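Local coordinates for acidocalcisomal pyrophosphatase (Trypanosoma cruzi, PDB 5CUV), which probably hydrolyses inorganic diphosphate to phosphate in a magnesium-dependent reaction, at residues A[159-164]-A[209-214]; A[312-317]-A[339-344]. All coordinates share one frame; numbering follows the deposited sequence.

Contact 1: residues A[159-164]-A[209-214]; sequences FAVPYH and RDLVRT. With MLT (D-malate), chain C.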
# COMPACT_ATOMS: atom_id res chain seq x y z
N PHE A 159 20.82 -13.43 28.24
CA PHE A 159 21.67 -12.57 27.43
C PHE A 159 21.26 -11.23 28.05
O PHE A 159 20.51 -10.42 27.46
CB PHE A 159 21.24 -12.77 25.97
CG PHE A 159 21.75 -11.74 24.98
CD1 PHE A 159 23.11 -11.43 24.87
CD2 PHE A 159 20.86 -11.15 24.07
CE1 PHE A 159 23.57 -10.55 23.86
CE2 PHE A 159 21.31 -10.28 23.07
CZ PHE A 159 22.67 -9.98 22.96
N ALA A 160 21.70 -11.06 29.29
CA ALA A 160 21.43 -9.87 30.11
C ALA A 160 22.27 -8.74 29.55
O ALA A 160 23.38 -8.47 30.02
CB ALA A 160 21.80 -10.13 31.60
N VAL A 161 21.71 -8.09 28.55
CA VAL A 161 22.41 -7.02 27.88
C VAL A 161 21.57 -5.77 27.85
O VAL A 161 20.82 -5.53 26.91
CB VAL A 161 22.74 -7.46 26.48
CG1 VAL A 161 23.71 -8.66 26.56
CG2 VAL A 161 21.47 -7.85 25.75
N PRO A 162 21.70 -4.94 28.91
CA PRO A 162 21.02 -3.66 29.16
C PRO A 162 21.65 -2.45 28.43
O PRO A 162 22.81 -2.50 27.99
CB PRO A 162 21.14 -3.52 30.67
CG PRO A 162 22.53 -4.03 30.88
CD PRO A 162 22.51 -5.31 30.09
N TYR A 163 20.91 -1.37 28.29
CA TYR A 163 21.49 -0.20 27.63
C TYR A 163 20.55 0.98 27.50
O TYR A 163 19.34 0.83 27.26
CB TYR A 163 21.99 -0.57 26.22
CG TYR A 163 20.90 -0.96 25.24
CD1 TYR A 163 20.20 0.01 24.50
CD2 TYR A 163 20.60 -2.31 25.01
CE1 TYR A 163 19.24 -0.36 23.56
CE2 TYR A 163 19.64 -2.70 24.07
CZ TYR A 163 18.96 -1.72 23.34
OH TYR A 163 18.06 -2.12 22.38
N HIS A 164 21.13 2.16 27.66
CA HIS A 164 20.32 3.34 27.52
C HIS A 164 20.17 3.55 26.03
O HIS A 164 21.17 3.64 25.30
CB HIS A 164 21.00 4.52 28.21
CG HIS A 164 20.95 4.44 29.71
ND1 HIS A 164 21.09 3.25 30.40
CD2 HIS A 164 20.75 5.40 30.65
CE1 HIS A 164 20.98 3.48 31.69
NE2 HIS A 164 20.77 4.77 31.87
N ARG A 209 21.01 -1.92 13.42
CA ARG A 209 20.99 -3.25 13.94
C ARG A 209 20.12 -3.66 15.09
O ARG A 209 20.19 -3.10 16.14
CB ARG A 209 22.42 -3.65 14.29
CG ARG A 209 23.16 -4.32 13.16
CD ARG A 209 24.49 -4.83 13.69
NE ARG A 209 25.60 -4.48 12.80
CZ ARG A 209 26.76 -3.98 13.21
NH1 ARG A 209 26.95 -3.78 14.52
NH2 ARG A 209 27.71 -3.68 12.32
N ASP A 210 19.33 -4.70 14.89
CA ASP A 210 18.49 -5.23 15.95
C ASP A 210 19.29 -6.16 16.86
O ASP A 210 19.94 -7.08 16.38
CB ASP A 210 17.33 -6.01 15.36
CG ASP A 210 16.34 -5.10 14.67
OD1 ASP A 210 15.97 -4.08 15.34
OD2 ASP A 210 15.95 -5.37 13.48
N LEU A 211 19.22 -5.88 18.16
CA LEU A 211 19.88 -6.65 19.18
C LEU A 211 19.51 -8.09 19.04
O LEU A 211 20.38 -8.98 19.18
CB LEU A 211 19.44 -6.14 20.53
CG LEU A 211 20.30 -6.57 21.73
CD1 LEU A 211 21.76 -6.09 21.59
CD2 LEU A 211 19.64 -5.99 23.01
N VAL A 212 18.24 -8.34 18.76
CA VAL A 212 17.75 -9.71 18.53
C VAL A 212 16.91 -9.57 17.29
O VAL A 212 15.77 -9.08 17.35
CB VAL A 212 16.91 -10.26 19.74
CG1 VAL A 212 16.32 -11.60 19.43
CG2 VAL A 212 17.80 -10.40 20.96
N ARG A 213 17.48 -9.98 16.16
CA ARG A 213 16.83 -9.87 14.88
C ARG A 213 15.76 -10.94 14.71
O ARG A 213 16.09 -12.12 14.69
CB ARG A 213 17.87 -9.99 13.80
CG ARG A 213 17.33 -9.83 12.41
CD ARG A 213 18.45 -9.58 11.43
NE ARG A 213 17.91 -9.06 10.18
CZ ARG A 213 17.49 -9.80 9.17
NH1 ARG A 213 17.57 -11.14 9.23
NH2 ARG A 213 16.97 -9.20 8.12
N THR A 214 14.51 -10.53 14.53
CA THR A 214 13.41 -11.46 14.38
C THR A 214 13.00 -11.81 12.96
O THR A 214 12.38 -12.84 12.75
CB THR A 214 12.15 -10.96 15.16
OG1 THR A 214 11.76 -9.67 14.69
CG2 THR A 214 12.44 -10.84 16.63
C1 MLT C . 16.48 -5.48 7.69
O1 MLT C . 16.03 -5.40 8.84
O2 MLT C . 17.66 -5.77 7.52
C2 MLT C . 15.59 -5.20 6.49
O3 MLT C . 14.23 -4.89 6.85
C3 MLT C . 15.66 -6.36 5.47
C4 MLT C . 14.71 -6.12 4.28
O4 MLT C . 14.00 -5.14 4.24
O5 MLT C . 14.65 -7.01 3.28
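Two aromatic rings of segment 159-164 meet the aliphatic side chains of Leu-211 and Val-212. One face of the Phe-159 ring is covered from within its own segment by Val-161, whose CG2 sits 3.5 Å above the plane, over the ring centre. The edge of that ring takes Val-212: Phe-159 CE2 lies 4.1 Å from Val-212 CG2, near the ring plane. Phe-159 CE2 also touches Leu-211 CG. The Tyr-163 ring likewise uses its edge, with CE2 3.5 Å from Leu-211 CD2. That same methyl group packs 3.8 Å from Val-161 CG2, so one branch of Leu-211 touches both Tyr-163 and Val-161. A chi1 of -164° in Leu-211 turns CG away from the backbone N and sets CD2 against these two side chains. No hydrogen bond joins the two segments. Beyond the apolar patch, the guanidinium of Arg-213 presents its edge to D-malate, NH2 standing 3.5 Å from MLT O2. In the fold, the loop that follows helix 132-141 and leads into strand 166-173 here meets short strand 212-213, which pairs in parallel with a strand of the second subunit, while Pro-162 O is hydrogen-bonded to Tyr-163 OH of that subunit.

Contact 2: residues A[312-317]-A[339-344]; sequences AVKVLG and PICRFL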
# COMPACT_ATOMS: atom_id res chain seq x y z
N ALA A 312 15.83 5.24 8.23
CA ALA A 312 16.30 3.96 7.76
C ALA A 312 15.96 3.70 6.26
O ALA A 312 14.80 3.84 5.79
CB ALA A 312 15.74 2.86 8.62
N VAL A 313 16.99 3.26 5.52
CA VAL A 313 16.79 2.96 4.12
C VAL A 313 17.26 1.56 3.74
O VAL A 313 18.01 0.89 4.46
CB VAL A 313 17.50 3.99 3.22
CG1 VAL A 313 16.96 5.39 3.48
CG2 VAL A 313 19.02 3.95 3.51
N LYS A 314 16.80 1.14 2.58
CA LYS A 314 17.13 -0.17 2.05
C LYS A 314 17.96 0.16 0.81
O LYS A 314 17.54 0.91 -0.01
CB LYS A 314 15.83 -0.90 1.70
CG LYS A 314 16.08 -2.30 1.13
CD LYS A 314 14.94 -2.84 0.24
CE LYS A 314 13.84 -3.46 1.05
NZ LYS A 314 12.88 -4.15 0.12
N VAL A 315 19.16 -0.38 0.70
CA VAL A 315 20.09 -0.14 -0.42
C VAL A 315 19.69 -1.02 -1.61
O VAL A 315 19.58 -2.23 -1.47
CB VAL A 315 21.56 -0.52 0.01
CG1 VAL A 315 22.43 -0.45 -1.17
CG2 VAL A 315 22.11 0.42 1.09
N LEU A 316 19.48 -0.41 -2.77
CA LEU A 316 19.08 -1.15 -3.95
C LEU A 316 20.16 -1.29 -4.99
O LEU A 316 20.14 -2.23 -5.75
CB LEU A 316 17.89 -0.49 -4.61
CG LEU A 316 16.71 -0.42 -3.64
CD1 LEU A 316 15.74 0.71 -4.11
CD2 LEU A 316 16.02 -1.87 -3.48
N GLY A 317 21.09 -0.34 -5.06
CA GLY A 317 22.13 -0.47 -6.06
C GLY A 317 23.06 0.73 -5.99
O GLY A 317 23.08 1.49 -5.01
N PRO A 339 5.63 3.15 0.92
CA PRO A 339 4.67 2.08 0.64
C PRO A 339 5.16 0.98 -0.30
O PRO A 339 4.64 -0.11 -0.23
CB PRO A 339 3.47 2.82 0.08
CG PRO A 339 3.59 4.14 0.71
CD PRO A 339 5.03 4.46 0.63
N ILE A 340 6.11 1.25 -1.20
CA ILE A 340 6.54 0.17 -2.08
C ILE A 340 7.86 -0.52 -1.70
O ILE A 340 8.27 -1.47 -2.33
CB ILE A 340 6.65 0.60 -3.59
CG1 ILE A 340 7.58 1.76 -3.77
CG2 ILE A 340 5.31 0.91 -4.15
CD1 ILE A 340 8.16 1.73 -5.17
N CYS A 341 8.54 -0.01 -0.70
CA CYS A 341 9.79 -0.61 -0.26
C CYS A 341 9.79 -2.12 -0.27
O CYS A 341 10.68 -2.73 -0.84
CB CYS A 341 10.11 -0.14 1.15
SG CYS A 341 11.65 -0.80 1.68
N ARG A 342 8.78 -2.72 0.36
CA ARG A 342 8.70 -4.17 0.46
C ARG A 342 8.60 -4.95 -0.84
O ARG A 342 8.80 -6.16 -0.85
CB ARG A 342 7.56 -4.53 1.42
CG ARG A 342 6.31 -5.13 0.80
CD ARG A 342 6.43 -6.64 0.78
NE ARG A 342 5.15 -7.32 0.61
CZ ARG A 342 4.15 -7.24 1.49
NH1 ARG A 342 4.28 -6.51 2.59
NH2 ARG A 342 3.04 -7.91 1.26
N PHE A 343 8.32 -4.28 -1.95
CA PHE A 343 8.27 -4.90 -3.26
C PHE A 343 9.54 -4.59 -4.06
O PHE A 343 9.80 -5.21 -5.06
CB PHE A 343 7.07 -4.42 -4.03
CG PHE A 343 5.79 -4.62 -3.29
CD1 PHE A 343 5.24 -5.88 -3.17
CD2 PHE A 343 5.15 -3.53 -2.67
CE1 PHE A 343 4.06 -6.07 -2.44
CE2 PHE A 343 3.97 -3.71 -1.94
CZ PHE A 343 3.42 -4.98 -1.82
N LEU A 344 10.33 -3.62 -3.61
CA LEU A 344 11.58 -3.34 -4.30
C LEU A 344 12.69 -4.23 -3.73
O LEU A 344 13.33 -3.87 -2.74
CB LEU A 344 11.95 -1.90 -4.10
CG LEU A 344 11.10 -0.93 -4.87
CD1 LEU A 344 11.50 0.50 -4.55
CD2 LEU A 344 11.28 -1.20 -6.35
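The D-malate pocket has Lys-314 in its wall, and the ammonium end of this lysine fastens strand 310-323 to the short 3-10 turn at 341-343. Lys-314 NZ donates to two main-chain carbonyls, Cys-341 O at 2.8 Å and Leu-344 O at 2.9 Å. Both are approached from above the carbonyl plane, by 46° and 47° respectively, and not along a lone pair. Cys-341 O is shared, since Leu-344 N binds it from the opposite face at 2.9 Å. The lysine chain leaves the strand extended and bends at chi3 (-84°), which carries its end alongside the cysteine: Lys-314 CE lies 3.5 Å from Cys-341 SG. Two carbonyl oxygens around one ammonium group should favour its charged form, and they restrict where NZ can swing. The strand pairs antiparallel with 326-335 in the mixed sheet of the pyrophosphatase fold, and a classic beta bulge places Leu-316 and Gly-317 together opposite Ile-332. Leu-316, at that bulge, brings CD2 to 4.1 Å from Leu-344 CB, adding an apolar contact beside the polar one; the same methyl lies 3.4 Å from Leu-344 O. Both leucines also pack on Ile-334 and on Val-350 of helix 350-353, while Lys-314 touches Asn-222 and His-336, two further residues of the malate pocket.

In the fold
From the N terminus, the chain passes through helix 132-141 and the linker to residues 159-164, then runs through strands 166-173, 182-189 and 195-198 before returning at 209-214, where contact 1 closes a loop of 44 intervening residues. It then enters the mixed sheet at strand 224-228, returns to the antiparallel sheet for strands 238-240, 249-254 and 257-258, and later reaches strand 310-323. There contact 2 opens, enclosing 21 residues, 16 of them strand, that hold the turn of the hairpin 310-323/326-335. The two follow in series, with centres 24 Å apart. Contact 1 ties the linker to the segment entering the malate pocket; contact 2 ties the sheet to the turn before helix 350-353.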